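Local coordinates for PTS system glucose-specific EIIA component (Mycoplasma capricolum, PDB 2GPR), which accepts a phosphoryl group from phospho-HPr and passes it to the EIIB domain of the phosphotransferase system that takes up glucose, at residues Asn45-Pro50 with Val108-Lys113; Thr61-Gly66 with Leu76-Leu81. All blocks are in the same frame, centred on the assembly; numbering follows the deposited sequence.

Contact 1: Asn45-Pro50 with Val108-Lys113; sequences NDFHAP and VTVDLK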
loop_
_atom_site.group_PDB
_atom_site.type_symbol
_atom_site.label_atom_id
_atom_site.label_comp_id
_atom_site.label_asym_id
_atom_site.label_seq_id
_atom_site.Cartn_x
_atom_site.Cartn_y
_atom_site.Cartn_z
ATOM N N ASN A 45 7.821 -7.041 -8.541
ATOM C CA ASN A 45 8.471 -5.771 -8.368
ATOM C C ASN A 45 7.556 -4.604 -8.519
ATOM O O ASN A 45 7.703 -3.568 -7.829
ATOM C CB ASN A 45 9.617 -5.634 -9.340
ATOM C CG ASN A 45 10.347 -6.938 -9.425
ATOM O OD1 ASN A 45 9.971 -7.768 -10.272
ATOM N ND2 ASN A 45 11.205 -7.230 -8.419
ATOM N N ASP A 46 6.611 -4.790 -9.417
ATOM C CA ASP A 46 5.619 -3.788 -9.696
ATOM C C ASP A 46 4.586 -3.588 -8.573
ATOM O O ASP A 46 3.968 -4.508 -8.058
ATOM C CB ASP A 46 5.038 -3.945 -11.090
ATOM C CG ASP A 46 6.137 -4.269 -12.112
ATOM O OD1 ASP A 46 7.262 -3.620 -11.893
ATOM O OD2 ASP A 46 5.989 -5.027 -13.068
ATOM N N PHE A 47 4.476 -2.362 -8.122
ATOM C CA PHE A 47 3.529 -2.049 -7.132
ATOM C C PHE A 47 2.500 -1.214 -7.833
ATOM O O PHE A 47 2.877 -0.318 -8.604
ATOM C CB PHE A 47 4.158 -1.332 -5.951
ATOM C CG PHE A 47 4.987 -2.235 -5.104
ATOM C CD1 PHE A 47 6.207 -2.706 -5.579
ATOM C CD2 PHE A 47 4.556 -2.607 -3.830
ATOM C CE1 PHE A 47 6.970 -3.559 -4.790
ATOM C CE2 PHE A 47 5.302 -3.470 -3.025
ATOM C CZ PHE A 47 6.492 -3.980 -3.543
ATOM N N HIS A 48 1.208 -1.581 -7.646
ATOM C CA HIS A 48 0.117 -0.937 -8.326
ATOM C C HIS A 48 -0.770 -0.266 -7.339
ATOM O O HIS A 48 -0.750 -0.596 -6.198
ATOM C CB HIS A 48 -0.730 -1.960 -9.123
ATOM C CG HIS A 48 -0.055 -2.515 -10.339
ATOM N ND1 HIS A 48 0.839 -3.562 -10.253
ATOM C CD2 HIS A 48 -0.091 -2.119 -11.641
ATOM C CE1 HIS A 48 1.296 -3.794 -11.493
ATOM N NE2 HIS A 48 0.753 -2.944 -12.348
ATOM N N ALA A 49 -1.597 0.635 -7.790
ATOM C CA ALA A 49 -2.538 1.255 -6.932
ATOM C C ALA A 49 -3.613 0.256 -6.410
ATOM O O ALA A 49 -4.278 -0.475 -7.160
ATOM C CB ALA A 49 -3.166 2.431 -7.670
ATOM N N PRO A 50 -3.830 0.292 -5.111
ATOM C CA PRO A 50 -4.814 -0.538 -4.408
ATOM C C PRO A 50 -6.244 -0.073 -4.566
ATOM O O PRO A 50 -7.168 -0.827 -4.367
ATOM C CB PRO A 50 -4.447 -0.422 -2.937
ATOM C CG PRO A 50 -3.169 0.450 -2.823
ATOM C CD PRO A 50 -2.734 0.795 -4.229
ATOM N N VAL A 108 5.096 2.247 -9.225
ATOM C CA VAL A 108 6.512 2.234 -9.382
ATOM C C VAL A 108 7.072 0.805 -9.573
ATOM O O VAL A 108 6.388 -0.215 -9.380
ATOM C CB VAL A 108 7.105 2.883 -8.139
ATOM C CG1 VAL A 108 6.684 2.020 -6.990
ATOM C CG2 VAL A 108 8.628 3.041 -8.177
ATOM N N THR A 109 8.340 0.760 -9.959
ATOM C CA THR A 109 9.016 -0.485 -10.095
ATOM C C THR A 109 10.228 -0.478 -9.173
ATOM O O THR A 109 11.060 0.441 -9.209
ATOM C CB THR A 109 9.348 -0.835 -11.557
ATOM O OG1 THR A 109 8.231 -0.509 -12.369
ATOM C CG2 THR A 109 9.736 -2.333 -11.696
ATOM N N VAL A 110 10.271 -1.459 -8.267
ATOM C CA VAL A 110 11.358 -1.524 -7.290
ATOM C C VAL A 110 12.393 -2.613 -7.501
ATOM O O VAL A 110 12.077 -3.789 -7.588
ATOM C CB VAL A 110 10.835 -1.671 -5.885
ATOM C CG1 VAL A 110 12.002 -1.586 -4.915
ATOM C CG2 VAL A 110 9.845 -0.566 -5.612
ATOM N N ASP A 111 13.653 -2.235 -7.445
ATOM C CA ASP A 111 14.655 -3.256 -7.521
ATOM C C ASP A 111 14.685 -3.941 -6.201
ATOM O O ASP A 111 15.614 -3.708 -5.421
ATOM C CB ASP A 111 16.032 -2.718 -7.839
ATOM C CG ASP A 111 17.032 -3.784 -8.170
ATOM O OD1 ASP A 111 16.926 -4.891 -7.500
ATOM O OD2 ASP A 111 17.990 -3.565 -8.857
ATOM N N LEU A 112 13.725 -4.835 -6.020
ATOM C CA LEU A 112 13.587 -5.602 -4.821
ATOM C C LEU A 112 14.867 -6.269 -4.383
ATOM O O LEU A 112 15.213 -6.188 -3.186
ATOM C CB LEU A 112 12.392 -6.567 -4.870
ATOM C CG LEU A 112 11.262 -6.126 -3.947
ATOM C CD1 LEU A 112 10.978 -4.650 -4.140
ATOM C CD2 LEU A 112 9.996 -6.968 -4.174
ATOM N N LYS A 113 15.587 -6.924 -5.336
ATOM C CA LYS A 113 16.851 -7.576 -4.984
ATOM C C LYS A 113 17.815 -6.608 -4.373
ATOM O O LYS A 113 18.450 -6.917 -3.386
ATOM C CB LYS A 113 17.554 -8.291 -6.106
ATOM C CG LYS A 113 18.984 -8.710 -5.730
ATOM C CD LYS A 113 19.710 -9.524 -6.819
ATOM C CE LYS A 113 21.188 -9.780 -6.531
ATOM N NZ LYS A 113 21.445 -10.806 -5.492
#

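Contact 2: Thr61-Gly66 with Leu76-Leu81; sequences TKHAFG and LLHIGL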
loop_
_atom_site.group_PDB
_atom_site.type_symbol
_atom_site.label_atom_id
_atom_site.label_comp_id
_atom_site.label_asym_id
_atom_site.label_seq_id
_atom_site.Cartn_x
_atom_site.Cartn_y
_atom_site.Cartn_z
ATOM N N THR A 61 11.710 10.381 -3.160
ATOM C CA THR A 61 12.340 9.153 -2.798
ATOM C C THR A 61 11.589 7.924 -3.350
ATOM O O THR A 61 12.109 6.817 -3.386
ATOM C CB THR A 61 12.573 9.149 -1.295
ATOM O OG1 THR A 61 11.353 9.506 -0.674
ATOM C CG2 THR A 61 13.715 10.132 -0.976
ATOM N N LYS A 62 10.355 8.149 -3.780
ATOM C CA LYS A 62 9.503 7.158 -4.443
ATOM C C LYS A 62 9.212 5.870 -3.679
ATOM O O LYS A 62 8.911 4.844 -4.283
ATOM C CB LYS A 62 10.158 6.840 -5.785
ATOM C CG LYS A 62 10.397 8.108 -6.597
ATOM C CD LYS A 62 11.362 7.952 -7.764
ATOM C CE LYS A 62 12.840 8.215 -7.399
ATOM N NZ LYS A 62 13.789 7.223 -8.003
ATOM N N HIS A 63 9.310 5.917 -2.369
ATOM C CA HIS A 63 9.182 4.716 -1.552
ATOM C C HIS A 63 7.812 4.566 -0.897
ATOM O O HIS A 63 7.548 3.540 -0.252
ATOM C CB HIS A 63 10.259 4.723 -0.443
ATOM C CG HIS A 63 9.991 5.870 0.494
ATOM N ND1 HIS A 63 10.003 7.197 0.052
ATOM C CD2 HIS A 63 9.630 5.886 1.810
ATOM C CE1 HIS A 63 9.682 7.978 1.096
ATOM N NE2 HIS A 63 9.472 7.225 2.175
ATOM N N ALA A 64 6.986 5.616 -1.000
ATOM C CA ALA A 64 5.694 5.585 -0.357
ATOM C C ALA A 64 4.628 6.334 -1.179
ATOM O O ALA A 64 4.904 7.365 -1.733
ATOM C CB ALA A 64 5.865 6.121 1.038
ATOM N N PHE A 65 3.407 5.797 -1.306
ATOM C CA PHE A 65 2.436 6.450 -2.121
ATOM C C PHE A 65 1.162 6.635 -1.370
ATOM O O PHE A 65 0.635 5.667 -0.902
ATOM C CB PHE A 65 2.200 5.583 -3.371
ATOM C CG PHE A 65 3.452 5.460 -4.191
ATOM C CD1 PHE A 65 3.770 6.451 -5.118
ATOM C CD2 PHE A 65 4.403 4.468 -3.948
ATOM C CE1 PHE A 65 4.963 6.416 -5.853
ATOM C CE2 PHE A 65 5.592 4.404 -4.689
ATOM C CZ PHE A 65 5.873 5.375 -5.651
ATOM N N GLY A 66 0.662 7.860 -1.303
ATOM C CA GLY A 66 -0.572 8.190 -0.616
ATOM C C GLY A 66 -1.728 8.480 -1.579
ATOM O O GLY A 66 -1.664 9.332 -2.479
ATOM N N LEU A 76 -2.279 4.555 2.750
ATOM C CA LEU A 76 -0.869 4.616 2.435
ATOM C C LEU A 76 -0.220 3.248 2.073
ATOM O O LEU A 76 -0.341 2.246 2.790
ATOM C CB LEU A 76 -0.121 5.373 3.556
ATOM C CG LEU A 76 1.385 5.483 3.406
ATOM C CD1 LEU A 76 1.745 6.817 2.780
ATOM C CD2 LEU A 76 1.993 5.445 4.800
ATOM N N LEU A 77 0.461 3.225 0.929
ATOM C CA LEU A 77 1.278 2.126 0.437
ATOM C C LEU A 77 2.726 2.556 0.714
ATOM O O LEU A 77 3.156 3.628 0.299
ATOM C CB LEU A 77 1.115 1.949 -1.099
ATOM C CG LEU A 77 1.591 0.640 -1.743
ATOM C CD1 LEU A 77 2.330 0.918 -3.038
ATOM C CD2 LEU A 77 2.313 -0.368 -0.834
ATOM N N HIS A 78 3.464 1.734 1.434
ATOM C CA HIS A 78 4.781 2.041 1.816
ATOM C C HIS A 78 5.664 0.879 1.558
ATOM O O HIS A 78 5.534 -0.112 2.248
ATOM C CB HIS A 78 4.721 2.333 3.283
ATOM C CG HIS A 78 6.031 2.739 3.850
ATOM N ND1 HIS A 78 7.084 1.832 3.922
ATOM C CD2 HIS A 78 6.417 3.913 4.438
ATOM C CE1 HIS A 78 8.067 2.458 4.542
ATOM N NE2 HIS A 78 7.714 3.711 4.845
ATOM N N ILE A 79 6.495 0.958 0.494
ATOM C CA ILE A 79 7.319 -0.148 0.144
ATOM C C ILE A 79 8.407 -0.383 1.140
ATOM O O ILE A 79 9.191 0.514 1.409
ATOM C CB ILE A 79 7.878 -0.094 -1.256
ATOM C CG1 ILE A 79 6.728 -0.053 -2.247
ATOM C CG2 ILE A 79 8.752 -1.355 -1.502
ATOM C CD1 ILE A 79 6.170 1.331 -2.439
ATOM N N GLY A 80 8.473 -1.634 1.660
ATOM C CA GLY A 80 9.483 -2.058 2.634
ATOM C C GLY A 80 9.525 -1.187 3.894
ATOM O O GLY A 80 8.562 -0.565 4.299
ATOM N N LEU A 81 10.674 -1.166 4.500
ATOM C CA LEU A 81 10.956 -0.443 5.699
ATOM C C LEU A 81 12.267 0.377 5.463
ATOM O O LEU A 81 13.162 -0.051 4.724
ATOM C CB LEU A 81 11.108 -1.463 6.862
ATOM C CG LEU A 81 9.835 -1.771 7.664
ATOM C CD1 LEU A 81 8.576 -1.762 6.818
ATOM C CD2 LEU A 81 9.947 -3.119 8.336
#

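Contact 1: Asn45-Pro50 with Val108-Lys113
Phe47 and Val108 form an antiparallel hydrogen-bonded pair, the axes of strands 46-48 and 108-110 running at 147° with a closest approach of 5.1 Å. Phe47 N to Val108 O is the firm bond, 3.1 Å and nearly straight at 176°; the return bond from Val108 N to Phe47 O is weak. On the buried face Phe47 CB meets Val108 CG1 at 4.3 Å. With its CG anti to the carbonyl carbon (chi1 -73°), the Phe47 ring reaches along the strand pair, where Val110 CG2 approaches it obliquely and Leu112 CD1 sits at the ring edge, 4.2 Å from CE1. Branched valines suit the extended backbone here, and Leu112, in the first turn of helix 112-118, brings a longer side chain to the same ring. The opposite face carries the polar non-hydrogen-bonded pair Asp46 and Thr109, whose side chains lie side by side. Beyond them the Asn45 amide ND2 lies 3.8 Å from Leu112 CB. Asp111 sits at the N-cap of helix 112-118, its OD1 accepting a hydrogen bond from Ser114 N. The pairing is thus amphipathic: an aromatic and aliphatic side turned into the protein, a polar side only partly buried, and one firm backbone bond between them.

Contact 2: Thr61-Gly66 with Leu76-Leu81
The edge of the His63 imidazole is turned toward the face of His78 in an offset edge-to-face pair, the planes at 82° and the centroids 5.7 Å apart. His78 NE2 lies near the plane of the His63 ring, 4.2 Å from CD2, while Ala64 CB covers part of one His63 face. His63 O stands over one face of His78, and Phe29 meets the His78 ring edge-to-face. The Phe65 ring takes Ile79 CD1 at its edge, 3.9 Å from CE2, with Leu77 CD1 approaching obliquely. The backbone beneath is the antiparallel hairpin of strands 64-68 and 74-78, part of the large antiparallel sheet. Within these segments Phe65 and Leu77 form a hydrogen-bonded pair: Phe65 N binds Leu77 O at 2.7 Å in the carbonyl plane, and Leu77 N returns to Phe65 O at 3.1 Å. Past the strand ends, Ile79 N still reaches His63 O at 2.9 Å, linking the His63 backbone to the residue that follows His78. His78 is probably the phosphorylated residue, His63 probably aids phosphoryl donation, and both are probably ligands of a zinc ion shared with glycerol kinase. The small Ala64, paired with His78, probably lets the imidazoles approach. With chi1 -177° the His78 ring swings away from the backbone N, and a weak bond of 2.8 Å from ND1 to Gly80 O helps hold its rotation, leaving NE2 on the His63 side.

Contact 2 is the more deeply buried, lying in the large antiparallel sheet, whereas contact 1 is partly buried and joins two strands of a separate small sheet, with 46-48 at its border. Their apolar faces pack together: Val108 CG1 touches Phe65 CE2 at 3.5 Å, and Phe47 CD2 touches Ile79 CG1 at 3.7 Å, forming a shared aliphatic and aromatic core between the sheets. The other faces differ. Contact 1 sets Asp46 beside Thr109, while contact 2 carries the histidine pair on the side away from that core. The hairpin bonds of 61-66 with 76-81 are also firmer than most bonds joining 45-50 to 108-113.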